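Long-range contacts in UDP-galactopyranose mutase (Deinococcus radiodurans, PDB 3HE3), which probably interconverts UDP-galactopyranose and UDP-galactofuranose with the help of a bound FAD: residues T304-F309 against V322-P327; V111-D116 against N296-Y301; R181-L186 against R275-R280. All coordinates share one frame; numbering follows the deposited sequence.

In the fold
The three contacts gather round one UDP molecule, and each sends it a hydrogen bond. Contact 1 meets the diphosphate, contact 2 the uracil and contact 3 the ribose. Contacts 1 and 2 both reach the same mixed sheet, with centres about 12 Å apart, and are tied by the backbone of Thr304 and Tyr297. Contact 3 also reaches that sheet, since strand 274-284 pairs with strand 320-336 of contact 1; these two centres are again about 12 Å apart. Centres of contacts 2 and 3 are about 15 Å apart, bridged by Lys182, whose NZ lies 2.6 Å from Tyr297 O. FAD touches contact 1 at Glu325 and contact 3 at Leu277.

Contact 1 (T304-F309 against V322-P327); sequences TRVSEF and VVYEYP. With UDP (uridine-5'-diphosphate), chain S.
Arg305 and Glu325 face each other on two neighbouring antiparallel strands, 305-308 and 320-336, of the mixed sheet beside the UDP site. The guanidinium grips the carboxylate side-on. Arg305 NE lies 2.9 Å from Glu325 OE1, and Arg305 NH2 lies 3.1 Å from Glu325 OE2. The two planes stand 73° apart, so this is a twisted salt bridge and not a flat one. OE1 is met from above the carboxylate plane, whereas OE2 uses its syn lone pair. The Arg305 chain is extended from CG to NE, which carries the guanidinium out to the ligand. There Arg305 NH1 donates to UDP O3B at 3.3 Å, near the guanidinium plane. With an alanine here, the Glu325 carboxylate is likely to lose its cationic mate and the diphosphate this donor. Glu325 also touches FAD.

On the opposite face of the sheet, Val306 and Tyr324 lie side by side and point the same way. Val306 CG1, anti to its backbone N (chi1 -150°), sits over one face of the tyrosine ring, 3.5 Å from the centroid, in a CH-pi contact. Ser307 and Val323 form a hydrogen-bonded pair: Ser307 N donates to Val323 O, and Val323 N donates back to Ser307 O. The Ser307 hydroxyl turns to Thr294 instead. Beyond this pair, Phe309 crosses Val323 obliquely, with Phe309 CZ 3.5 Å from Val323 CG1. At the other end, the Thr304 methyl CG2 packs against CG of the Pro327 ring, 3.5 Å away. A water links the two segments next to the salt bridge: it lies 2.6 Å from Thr304 OG1 and donates to Glu325 OE2.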
loop_
_atom_site.group_PDB
_atom_site.type_symbol
_atom_site.label_atom_id
_atom_site.label_comp_id
_atom_site.label_asym_id
_atom_site.label_seq_id
_atom_site.Cartn_x
_atom_site.Cartn_y
_atom_site.Cartn_z
ATOM N N THR E 304 0.280 -0.423 -28.367
ATOM C CA THR E 304 -0.886 0.286 -28.874
ATOM C C THR E 304 -0.815 1.753 -28.497
ATOM O O THR E 304 -1.324 2.608 -29.218
ATOM C CB THR E 304 -2.189 -0.298 -28.310
ATOM O OG1 THR E 304 -2.046 -0.508 -26.900
ATOM C CG2 THR E 304 -2.513 -1.620 -28.980
ATOM N N ARG E 305 -0.171 2.040 -27.370
ATOM C CA ARG E 305 -0.173 3.389 -26.824
ATOM C C ARG E 305 0.801 3.565 -25.666
ATOM O O ARG E 305 1.207 2.595 -25.026
ATOM C CB ARG E 305 -1.576 3.730 -26.341
ATOM C CG ARG E 305 -2.137 2.687 -25.397
ATOM C CD ARG E 305 -3.593 2.946 -25.101
ATOM N NE ARG E 305 -4.093 2.059 -24.058
ATOM C CZ ARG E 305 -5.361 2.016 -23.665
ATOM N NH1 ARG E 305 -6.259 2.811 -24.232
ATOM N NH2 ARG E 305 -5.731 1.176 -22.707
ATOM N N VAL E 306 1.161 4.821 -25.412
ATOM C CA VAL E 306 1.976 5.201 -24.268
ATOM C C VAL E 306 1.166 6.152 -23.410
ATOM O O VAL E 306 0.492 7.042 -23.929
ATOM C CB VAL E 306 3.231 5.982 -24.690
ATOM C CG1 VAL E 306 4.364 5.743 -23.698
ATOM C CG2 VAL E 306 3.638 5.630 -26.104
ATOM N N SER E 307 1.242 5.977 -22.097
ATOM C CA SER E 307 0.555 6.870 -21.178
ATOM C C SER E 307 1.543 7.495 -20.204
ATOM O O SER E 307 2.507 6.847 -19.788
ATOM C CB SER E 307 -0.536 6.118 -20.415
ATOM O OG SER E 307 -1.594 5.747 -21.278
ATOM N N GLU E 308 1.306 8.755 -19.846
ATOM C CA GLU E 308 2.153 9.441 -18.876
ATOM C C GLU E 308 1.335 9.841 -17.655
ATOM O O GLU E 308 0.484 10.729 -17.725
ATOM C CB GLU E 308 2.818 10.663 -19.506
ATOM C CG GLU E 308 3.949 11.235 -18.669
ATOM C CD GLU E 308 4.672 12.365 -19.366
ATOM O OE1 GLU E 308 5.694 12.838 -18.828
ATOM O OE2 GLU E 308 4.220 12.779 -20.453
ATOM N N PHE E 309 1.610 9.187 -16.532
ATOM C CA PHE E 309 0.754 9.287 -15.355
ATOM C C PHE E 309 0.640 10.681 -14.733
ATOM O O PHE E 309 -0.410 11.024 -14.184
ATOM C CB PHE E 309 1.154 8.240 -14.313
ATOM C CG PHE E 309 0.939 6.829 -14.775
ATOM C CD1 PHE E 309 2.009 6.043 -15.166
ATOM C CD2 PHE E 309 -0.339 6.298 -14.847
ATOM C CE1 PHE E 309 1.807 4.747 -15.605
ATOM C CE2 PHE E 309 -0.545 5.008 -15.285
ATOM C CZ PHE E 309 0.529 4.231 -15.662
ATOM N N VAL E 322 6.150 6.564 -17.524
ATOM C CA VAL E 322 5.204 6.185 -18.567
ATOM C C VAL E 322 4.997 4.674 -18.591
ATOM O O VAL E 322 5.759 3.926 -17.976
ATOM C CB VAL E 322 5.707 6.627 -19.953
ATOM C CG1 VAL E 322 5.812 8.146 -20.028
ATOM C CG2 VAL E 322 7.052 5.981 -20.256
ATOM N N VAL E 323 3.965 4.226 -19.303
ATOM C CA VAL E 323 3.733 2.796 -19.502
ATOM C C VAL E 323 3.367 2.484 -20.948
ATOM O O VAL E 323 2.541 3.167 -21.548
ATOM C CB VAL E 323 2.620 2.251 -18.583
ATOM C CG1 VAL E 323 1.304 2.968 -18.851
ATOM C CG2 VAL E 323 2.457 0.756 -18.789
ATOM N N TYR E 324 3.992 1.449 -21.506
ATOM C CA TYR E 324 3.682 0.995 -22.856
ATOM C C TYR E 324 2.799 -0.250 -22.804
ATOM O O TYR E 324 3.071 -1.176 -22.041
ATOM C CB TYR E 324 4.970 0.704 -23.631
ATOM C CG TYR E 324 5.775 1.942 -23.960
ATOM C CD1 TYR E 324 5.570 2.634 -25.148
ATOM C CD2 TYR E 324 6.738 2.427 -23.080
ATOM C CE1 TYR E 324 6.299 3.769 -25.453
ATOM C CE2 TYR E 324 7.474 3.565 -23.377
ATOM C CZ TYR E 324 7.247 4.232 -24.564
ATOM O OH TYR E 324 7.972 5.364 -24.867
ATOM N N GLU E 325 1.739 -0.267 -23.607
ATOM C CA GLU E 325 0.807 -1.394 -23.609
ATOM C C GLU E 325 0.983 -2.318 -24.805
ATOM O O GLU E 325 0.830 -1.902 -25.953
ATOM C CB GLU E 325 -0.640 -0.910 -23.555
ATOM C CG GLU E 325 -1.123 -0.530 -22.172
ATOM C CD GLU E 325 -2.574 -0.086 -22.175
ATOM O OE1 GLU E 325 -2.855 1.036 -21.695
ATOM O OE2 GLU E 325 -3.431 -0.853 -22.669
ATOM N N TYR E 326 1.287 -3.580 -24.518
ATOM C CA TYR E 326 1.405 -4.607 -25.545
ATOM C C TYR E 326 0.258 -5.599 -25.428
ATOM O O TYR E 326 0.098 -6.249 -24.394
ATOM C CB TYR E 326 2.729 -5.352 -25.403
ATOM C CG TYR E 326 3.945 -4.474 -25.561
ATOM C CD1 TYR E 326 4.470 -3.785 -24.477
ATOM C CD2 TYR E 326 4.568 -4.332 -26.794
ATOM C CE1 TYR E 326 5.586 -2.976 -24.618
ATOM C CE2 TYR E 326 5.682 -3.528 -26.945
ATOM C CZ TYR E 326 6.188 -2.851 -25.852
ATOM O OH TYR E 326 7.297 -2.050 -25.996
ATOM N N PRO E 327 -0.551 -5.721 -26.490
ATOM C CA PRO E 327 -1.657 -6.685 -26.472
ATOM C C PRO E 327 -1.134 -8.125 -26.477
ATOM O O PRO E 327 -0.147 -8.414 -27.153
ATOM C CB PRO E 327 -2.420 -6.373 -27.770
ATOM C CG PRO E 327 -1.987 -4.994 -28.151
ATOM C CD PRO E 327 -0.558 -4.898 -27.708
HETATM N N1 UDP S . -9.835 2.171 -31.462
HETATM C C2 UDP S . -9.131 2.350 -32.638
HETATM N N3 UDP S . -8.260 3.410 -32.773
HETATM C C4 UDP S . -8.084 4.300 -31.733
HETATM C C5 UDP S . -8.796 4.117 -30.550
HETATM C C6 UDP S . -9.737 3.096 -30.461
HETATM O O2 UDP S . -9.278 1.562 -33.572
HETATM O O4 UDP S . -7.302 5.247 -31.856
HETATM C "C1'" UDP S . -10.762 1.030 -31.341
HETATM C "C2'" UDP S . -9.989 -0.178 -30.849
HETATM O "O2'" UDP S . -10.450 -1.337 -31.505
HETATM C "C3'" UDP S . -10.326 -0.242 -29.374
HETATM C "C4'" UDP S . -11.717 0.362 -29.323
HETATM O "O4'" UDP S . -11.757 1.309 -30.372
HETATM O "O3'" UDP S . -10.315 -1.569 -28.909
HETATM C "C5'" UDP S . -12.032 1.014 -27.983
HETATM O "O5'" UDP S . -10.968 1.838 -27.568
HETATM P PA UDP S . -10.900 2.310 -26.032
HETATM O O1A UDP S . -12.167 2.989 -25.669
HETATM O O2A UDP S . -9.739 3.197 -25.788
HETATM O O3A UDP S . -10.809 0.928 -25.212
HETATM P PB UDP S . -9.720 0.662 -24.057
HETATM O O1B UDP S . -8.517 0.035 -24.644
HETATM O O2B UDP S . -10.310 -0.222 -23.026
HETATM O O3B UDP S . -9.341 1.950 -23.440
HETATM O O HOH W 1 -3.944 -1.382 -25.306
#

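Contact 2 (V111-D116 against N296-Y301); sequences VLASVD and NYPNDY. With UDP (uridine-5'-diphosphate), chain S.
Leu112 O accepts the shortest direct bond of this contact, from Asn296 N at 2.7 Å. The return bond runs from Ser114 N to Asn296 O at 2.9 Å and is almost straight, at 173°. Together they make a parallel beta bridge between Ala113 and Asn296, where strands 111-115 and 294-296 adjoin in the mixed sheet. The bridge fixes the backbone of a residue that binds UDP. Asn296 ND2 donates to UDP O4 of the uracil at 3.1 Å. Its CG lies anti to the carbonyl carbon (chi1 -77°), and the amide extends from there to the base. The Val111 and Asn296 side chains cross at about a right angle, with Val111 CG1 touching CG and OD1 of the amide. Arg305, which binds the diphosphate in contact 1, packs beside the same asparagine.

After Asn296 the chain leaves the strand, and side chains replace the backbone pairing. Ser114 CB approaches the Tyr297 ring obliquely, 3.5 Å from Tyr297 CE2. Val115 and Pro298 cross at about a right angle through CG2 and CG, and Ala113 CB adds a looser apolar contact with the same proline CG. Farther along, water joins the segments. One water bridges Ser114 OG and Asp300 OD1. Another links Asp116 N to Asn299 ND2, whose amide also donates to Lys174 O. A third water is held by three groups: it donates to Ser114 O and to Asp300 OD1, and it accepts from Asn299 N at 2.7 Å.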
loop_
_atom_site.group_PDB
_atom_site.type_symbol
_atom_site.label_atom_id
_atom_site.label_comp_id
_atom_site.label_asym_id
_atom_site.label_seq_id
_atom_site.Cartn_x
_atom_site.Cartn_y
_atom_site.Cartn_z
ATOM N N VAL E 111 -6.478 12.397 -25.765
ATOM C CA VAL E 111 -5.622 11.441 -26.451
ATOM C C VAL E 111 -5.241 11.907 -27.856
ATOM O O VAL E 111 -6.084 12.368 -28.624
ATOM C CB VAL E 111 -6.296 10.060 -26.529
ATOM C CG1 VAL E 111 -5.471 9.108 -27.382
ATOM C CG2 VAL E 111 -6.507 9.495 -25.123
ATOM N N LEU E 112 -3.955 11.797 -28.176
ATOM C CA LEU E 112 -3.460 12.067 -29.519
ATOM C C LEU E 112 -3.112 10.755 -30.212
ATOM O O LEU E 112 -2.626 9.818 -29.579
ATOM C CB LEU E 112 -2.226 12.962 -29.463
ATOM C CG LEU E 112 -2.392 14.462 -29.699
ATOM C CD1 LEU E 112 -3.852 14.873 -29.686
ATOM C CD2 LEU E 112 -1.618 15.210 -28.630
ATOM N N ALA E 113 -3.373 10.686 -31.511
ATOM C CA ALA E 113 -3.036 9.509 -32.298
ATOM C C ALA E 113 -1.919 9.843 -33.275
ATOM O O ALA E 113 -2.003 10.825 -34.020
ATOM C CB ALA E 113 -4.252 9.002 -33.046
ATOM N N SER E 114 -0.869 9.028 -33.259
ATOM C CA SER E 114 0.250 9.211 -34.171
ATOM C C SER E 114 -0.119 8.676 -35.551
ATOM O O SER E 114 -0.166 7.471 -35.775
ATOM C CB SER E 114 1.500 8.515 -33.635
ATOM O OG SER E 114 2.645 8.877 -34.386
ATOM N N VAL E 115 -0.396 9.588 -36.472
ATOM C CA VAL E 115 -0.818 9.211 -37.810
ATOM C C VAL E 115 -0.117 10.093 -38.833
ATOM O O VAL E 115 -0.185 11.321 -38.752
ATOM C CB VAL E 115 -2.347 9.355 -37.973
ATOM C CG1 VAL E 115 -2.754 9.130 -39.412
ATOM C CG2 VAL E 115 -3.071 8.393 -37.047
ATOM N N ASP E 116 0.558 9.464 -39.793
ATOM C CA ASP E 116 1.281 10.195 -40.823
ATOM C C ASP E 116 2.272 11.168 -40.206
ATOM O O ASP E 116 2.426 12.292 -40.685
ATOM C CB ASP E 116 0.307 10.948 -41.731
ATOM C CG ASP E 116 -0.326 10.050 -42.774
ATOM O OD1 ASP E 116 -0.036 8.834 -42.764
ATOM O OD2 ASP E 116 -1.109 10.562 -43.607
ATOM N N ASN E 296 -1.804 7.303 -28.939
ATOM C CA ASN E 296 -2.126 6.042 -29.601
ATOM C C ASN E 296 -1.251 5.791 -30.821
ATOM O O ASN E 296 -0.881 6.723 -31.534
ATOM C CB ASN E 296 -3.594 6.025 -30.029
ATOM C CG ASN E 296 -4.537 5.774 -28.875
ATOM O OD1 ASN E 296 -4.109 5.583 -27.735
ATOM N ND2 ASN E 296 -5.832 5.769 -29.165
ATOM N N TYR E 297 -0.934 4.524 -31.069
ATOM C CA TYR E 297 -0.150 4.159 -32.244
ATOM C C TYR E 297 -0.894 3.166 -33.125
ATOM O O TYR E 297 -0.696 1.960 -33.021
ATOM C CB TYR E 297 1.227 3.627 -31.831
ATOM C CG TYR E 297 2.117 4.712 -31.264
ATOM C CD1 TYR E 297 2.299 4.847 -29.893
ATOM C CD2 TYR E 297 2.746 5.625 -32.100
ATOM C CE1 TYR E 297 3.098 5.848 -29.373
ATOM C CE2 TYR E 297 3.544 6.627 -31.592
ATOM C CZ TYR E 297 3.715 6.738 -30.229
ATOM O OH TYR E 297 4.514 7.743 -29.719
ATOM N N PRO E 298 -1.766 3.685 -33.999
ATOM C CA PRO E 298 -2.597 2.868 -34.889
ATOM C C PRO E 298 -1.781 2.115 -35.933
ATOM O O PRO E 298 -2.135 0.991 -36.283
ATOM C CB PRO E 298 -3.484 3.905 -35.594
ATOM C CG PRO E 298 -3.390 5.148 -34.767
ATOM C CD PRO E 298 -2.021 5.125 -34.172
ATOM N N ASN E 299 -0.701 2.724 -36.413
ATOM C CA ASN E 299 -0.003 2.216 -37.590
ATOM C C ASN E 299 1.465 1.845 -37.389
ATOM O O ASN E 299 2.106 1.318 -38.298
ATOM C CB ASN E 299 -0.107 3.238 -38.721
ATOM C CG ASN E 299 -1.537 3.578 -39.061
ATOM O OD1 ASN E 299 -2.422 2.724 -38.996
ATOM N ND2 ASN E 299 -1.775 4.831 -39.430
ATOM N N ASP E 300 1.999 2.123 -36.207
ATOM C CA ASP E 300 3.409 1.869 -35.944
ATOM C C ASP E 300 3.588 1.149 -34.611
ATOM O O ASP E 300 2.719 1.217 -33.743
ATOM C CB ASP E 300 4.188 3.188 -35.949
ATOM C CG ASP E 300 3.848 4.068 -37.150
ATOM O OD1 ASP E 300 3.196 5.117 -36.955
ATOM O OD2 ASP E 300 4.224 3.710 -38.287
ATOM N N TYR E 301 4.706 0.441 -34.467
ATOM C CA TYR E 301 5.115 -0.139 -33.186
ATOM C C TYR E 301 4.304 -1.362 -32.724
ATOM O O TYR E 301 3.216 -1.630 -33.227
ATOM C CB TYR E 301 5.135 0.938 -32.093
ATOM C CG TYR E 301 6.119 2.054 -32.356
ATOM C CD1 TYR E 301 7.483 1.799 -32.425
ATOM C CD2 TYR E 301 5.688 3.367 -32.529
ATOM C CE1 TYR E 301 8.394 2.819 -32.664
ATOM C CE2 TYR E 301 6.592 4.391 -32.766
ATOM C CZ TYR E 301 7.941 4.109 -32.832
ATOM O OH TYR E 301 8.846 5.118 -33.069
HETATM N N1 UDP S . -9.835 2.171 -31.462
HETATM C C2 UDP S . -9.131 2.350 -32.638
HETATM N N3 UDP S . -8.260 3.410 -32.773
HETATM C C4 UDP S . -8.084 4.300 -31.733
HETATM C C5 UDP S . -8.796 4.117 -30.550
HETATM C C6 UDP S . -9.737 3.096 -30.461
HETATM O O2 UDP S . -9.278 1.562 -33.572
HETATM O O4 UDP S . -7.302 5.247 -31.856
HETATM C "C1'" UDP S . -10.762 1.030 -31.341
HETATM C "C2'" UDP S . -9.989 -0.178 -30.849
HETATM O "O2'" UDP S . -10.450 -1.337 -31.505
HETATM C "C3'" UDP S . -10.326 -0.242 -29.374
HETATM C "C4'" UDP S . -11.717 0.362 -29.323
HETATM O "O4'" UDP S . -11.757 1.309 -30.372
HETATM O "O3'" UDP S . -10.315 -1.569 -28.909
HETATM C "C5'" UDP S . -12.032 1.014 -27.983
HETATM O "O5'" UDP S . -10.968 1.838 -27.568
HETATM P PA UDP S . -10.900 2.310 -26.032
HETATM O O1A UDP S . -12.167 2.989 -25.669
HETATM O O2A UDP S . -9.739 3.197 -25.788
HETATM O O3A UDP S . -10.809 0.928 -25.212
HETATM P PB UDP S . -9.720 0.662 -24.057
HETATM O O1B UDP S . -8.517 0.035 -24.644
HETATM O O2B UDP S . -10.310 -0.222 -23.026
HETATM O O3B UDP S . -9.341 1.950 -23.440
HETATM O O HOH W 2 3.004 8.163 -37.210
HETATM O O HOH W 3 0.743 4.914 -35.599
HETATM O O HOH W 4 0.518 6.638 -39.806
#

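Contact 3 (R181-L186 against R275-R280); sequences RKQWGL and RSLEFR. With UDP (uridine-5'-diphosphate), chain S.
This is a small, partly buried contact between a helix end and a sheet edge. The last turn of helix 169-184 meets the start of strand 274-284, an outermost strand of the mixed sheet. Arg275 NE donates to Gln183 O at 3.1 Å; the oxygen lies near the guanidinium plane, and the donor is tilted 31° from the carbonyl plane. Trp184 O lies over the centre of one guanidinium face, 3.2 Å from Arg275 CZ. The arginine thus sits at the C-terminal end of the helix, where its charge probably suits the helix dipole. Gly185 has positive phi (87°), and its N still donates to Arg181 O. By these backbone angles alone a CB would jam against Trp184 O, and it would probably also crowd Arg275 NH2.

In this family of FAD enzymes this helix turn, packed on the mixed sheet, forms part of the nucleotide pocket. The Trp184 indole plane is 18° from that of the guanidinium, but the ring meets the arginine through Arg275 CB, obliquely at CE3 and CZ3. Trp184 NE1, at the far edge, donates to UDP O3' at 2.8 Å and, weakly, to UDP O2'. Gln183 OE1 lies 4.1 Å from Leu277 CD2.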
loop_
_atom_site.group_PDB
_atom_site.type_symbol
_atom_site.label_atom_id
_atom_site.label_comp_id
_atom_site.label_asym_id
_atom_site.label_seq_id
_atom_site.Cartn_x
_atom_site.Cartn_y
_atom_site.Cartn_z
ATOM N N ARG E 181 -6.617 -4.415 -35.159
ATOM C CA ARG E 181 -5.929 -5.667 -35.451
ATOM C C ARG E 181 -4.804 -5.913 -34.459
ATOM O O ARG E 181 -4.556 -7.047 -34.061
ATOM C CB ARG E 181 -5.367 -5.668 -36.871
ATOM C CG ARG E 181 -6.407 -5.841 -37.963
ATOM C CD ARG E 181 -5.745 -5.894 -39.329
ATOM N NE ARG E 181 -6.721 -5.937 -40.410
ATOM C CZ ARG E 181 -6.416 -5.818 -41.697
ATOM N NH1 ARG E 181 -5.155 -5.650 -42.068
ATOM N NH2 ARG E 181 -7.373 -5.866 -42.615
ATOM N N LYS E 182 -4.121 -4.842 -34.067
ATOM C CA LYS E 182 -3.029 -4.947 -33.111
ATOM C C LYS E 182 -3.565 -5.215 -31.705
ATOM O O LYS E 182 -3.011 -6.028 -30.964
ATOM C CB LYS E 182 -2.161 -3.681 -33.138
ATOM C CG LYS E 182 -0.966 -3.741 -32.202
ATOM C CD LYS E 182 0.108 -2.734 -32.583
ATOM C CE LYS E 182 -0.436 -1.313 -32.630
ATOM N NZ LYS E 182 0.635 -0.325 -32.934
ATOM N N GLN E 183 -4.656 -4.542 -31.352
ATOM C CA GLN E 183 -5.221 -4.640 -30.009
ATOM C C GLN E 183 -5.945 -5.962 -29.748
ATOM O O GLN E 183 -5.806 -6.555 -28.675
ATOM C CB GLN E 183 -6.157 -3.455 -29.740
ATOM C CG GLN E 183 -7.105 -3.649 -28.563
ATOM C CD GLN E 183 -6.396 -3.750 -27.219
ATOM O OE1 GLN E 183 -5.169 -3.865 -27.145
ATOM N NE2 GLN E 183 -7.175 -3.710 -26.144
ATOM N N TRP E 184 -6.706 -6.428 -30.734
ATOM C CA TRP E 184 -7.557 -7.600 -30.549
ATOM C C TRP E 184 -7.000 -8.881 -31.169
ATOM O O TRP E 184 -7.256 -9.976 -30.676
ATOM C CB TRP E 184 -8.957 -7.324 -31.100
ATOM C CG TRP E 184 -9.684 -6.249 -30.358
ATOM C CD1 TRP E 184 -9.833 -4.945 -30.734
ATOM C CD2 TRP E 184 -10.360 -6.383 -29.101
ATOM N NE1 TRP E 184 -10.564 -4.262 -29.791
ATOM C CE2 TRP E 184 -10.896 -5.121 -28.782
ATOM C CE3 TRP E 184 -10.562 -7.448 -28.223
ATOM C CZ2 TRP E 184 -11.624 -4.899 -27.615
ATOM C CZ3 TRP E 184 -11.284 -7.223 -27.065
ATOM C CH2 TRP E 184 -11.806 -5.961 -26.771
ATOM N N GLY E 185 -6.237 -8.740 -32.246
ATOM C CA GLY E 185 -5.758 -9.892 -32.984
ATOM C C GLY E 185 -6.783 -10.313 -34.019
ATOM O O GLY E 185 -6.631 -11.334 -34.686
ATOM N N LEU E 186 -7.839 -9.515 -34.141
ATOM C CA LEU E 186 -8.886 -9.733 -35.131
ATOM C C LEU E 186 -9.019 -8.503 -36.021
ATOM O O LEU E 186 -8.547 -7.422 -35.672
ATOM C CB LEU E 186 -10.222 -9.985 -34.431
ATOM C CG LEU E 186 -10.593 -11.417 -34.041
ATOM C CD1 LEU E 186 -9.392 -12.338 -34.091
ATOM C CD2 LEU E 186 -11.251 -11.449 -32.661
ATOM N N ARG E 275 -9.121 -11.199 -23.982
ATOM C CA ARG E 275 -7.878 -10.614 -24.474
ATOM C C ARG E 275 -7.056 -10.063 -23.309
ATOM O O ARG E 275 -7.610 -9.497 -22.360
ATOM C CB ARG E 275 -8.170 -9.511 -25.488
ATOM C CG ARG E 275 -6.949 -9.013 -26.244
ATOM C CD ARG E 275 -6.337 -10.100 -27.115
ATOM N NE ARG E 275 -5.419 -9.536 -28.105
ATOM C CZ ARG E 275 -4.650 -10.255 -28.916
ATOM N NH1 ARG E 275 -4.673 -11.581 -28.861
ATOM N NH2 ARG E 275 -3.853 -9.647 -29.784
ATOM N N SER E 276 -5.738 -10.236 -23.381
ATOM C CA SER E 276 -4.847 -9.838 -22.293
ATOM C C SER E 276 -3.858 -8.754 -22.712
ATOM O O SER E 276 -3.861 -8.301 -23.855
ATOM C CB SER E 276 -4.096 -11.053 -21.747
ATOM O OG SER E 276 -3.323 -10.703 -20.613
ATOM N N LEU E 277 -3.006 -8.350 -21.776
ATOM C CA LEU E 277 -2.071 -7.254 -22.002
ATOM C C LEU E 277 -0.766 -7.430 -21.246
ATOM O O LEU E 277 -0.731 -8.019 -20.169
ATOM C CB LEU E 277 -2.698 -5.937 -21.552
ATOM C CG LEU E 277 -3.751 -5.339 -22.468
ATOM C CD1 LEU E 277 -4.472 -4.215 -21.746
ATOM C CD2 LEU E 277 -3.096 -4.846 -23.748
ATOM N N GLU E 278 0.309 -6.901 -21.818
ATOM C CA GLU E 278 1.570 -6.750 -21.101
ATOM C C GLU E 278 1.922 -5.266 -20.985
ATOM O O GLU E 278 1.752 -4.501 -21.935
ATOM C CB GLU E 278 2.700 -7.514 -21.788
ATOM C CG GLU E 278 4.054 -6.858 -21.590
ATOM C CD GLU E 278 5.216 -7.815 -21.765
ATOM O OE1 GLU E 278 5.034 -8.875 -22.404
ATOM O OE2 GLU E 278 6.317 -7.500 -21.257
ATOM N N PHE E 279 2.401 -4.863 -19.815
ATOM C CA PHE E 279 2.740 -3.466 -19.572
ATOM C C PHE E 279 4.241 -3.296 -19.353
ATOM O O PHE E 279 4.860 -4.062 -18.612
ATOM C CB PHE E 279 1.981 -2.941 -18.353
ATOM C CG PHE E 279 0.516 -3.278 -18.355
ATOM C CD1 PHE E 279 0.044 -4.376 -17.654
ATOM C CD2 PHE E 279 -0.392 -2.495 -19.053
ATOM C CE1 PHE E 279 -1.307 -4.690 -17.653
ATOM C CE2 PHE E 279 -1.742 -2.803 -19.055
ATOM C CZ PHE E 279 -2.200 -3.901 -18.355
ATOM N N ARG E 280 4.828 -2.300 -20.007
ATOM C CA ARG E 280 6.225 -1.979 -19.764
ATOM C C ARG E 280 6.382 -0.556 -19.241
ATOM O O ARG E 280 6.218 0.421 -19.972
ATOM C CB ARG E 280 7.087 -2.250 -21.000
ATOM C CG ARG E 280 7.149 -3.742 -21.322
ATOM C CD ARG E 280 8.114 -4.095 -22.446
ATOM N NE ARG E 280 7.652 -5.279 -23.170
ATOM C CZ ARG E 280 8.434 -6.103 -23.863
ATOM N NH1 ARG E 280 9.743 -5.894 -23.924
ATOM N NH2 ARG E 280 7.904 -7.149 -24.486
HETATM N N1 UDP S . -9.835 2.171 -31.462
HETATM C C2 UDP S . -9.131 2.350 -32.638
HETATM N N3 UDP S . -8.260 3.410 -32.773
HETATM C C4 UDP S . -8.084 4.300 -31.733
HETATM C C5 UDP S . -8.796 4.117 -30.550
HETATM C C6 UDP S . -9.737 3.096 -30.461
HETATM O O2 UDP S . -9.278 1.562 -33.572
HETATM O O4 UDP S . -7.302 5.247 -31.856
HETATM C "C1'" UDP S . -10.762 1.030 -31.341
HETATM C "C2'" UDP S . -9.989 -0.178 -30.849
HETATM O "O2'" UDP S . -10.450 -1.337 -31.505
HETATM C "C3'" UDP S . -10.326 -0.242 -29.374
HETATM C "C4'" UDP S . -11.717 0.362 -29.323
HETATM O "O4'" UDP S . -11.757 1.309 -30.372
HETATM O "O3'" UDP S . -10.315 -1.569 -28.909
HETATM C "C5'" UDP S . -12.032 1.014 -27.983
HETATM O "O5'" UDP S . -10.968 1.838 -27.568
HETATM P PA UDP S . -10.900 2.310 -26.032
HETATM O O1A UDP S . -12.167 2.989 -25.669
HETATM O O2A UDP S . -9.739 3.197 -25.788
HETATM O O3A UDP S . -10.809 0.928 -25.212
HETATM P PB UDP S . -9.720 0.662 -24.057
HETATM O O1B UDP S . -8.517 0.035 -24.644
HETATM O O2B UDP S . -10.310 -0.222 -23.026
HETATM O O3B UDP S . -9.341 1.950 -23.440
#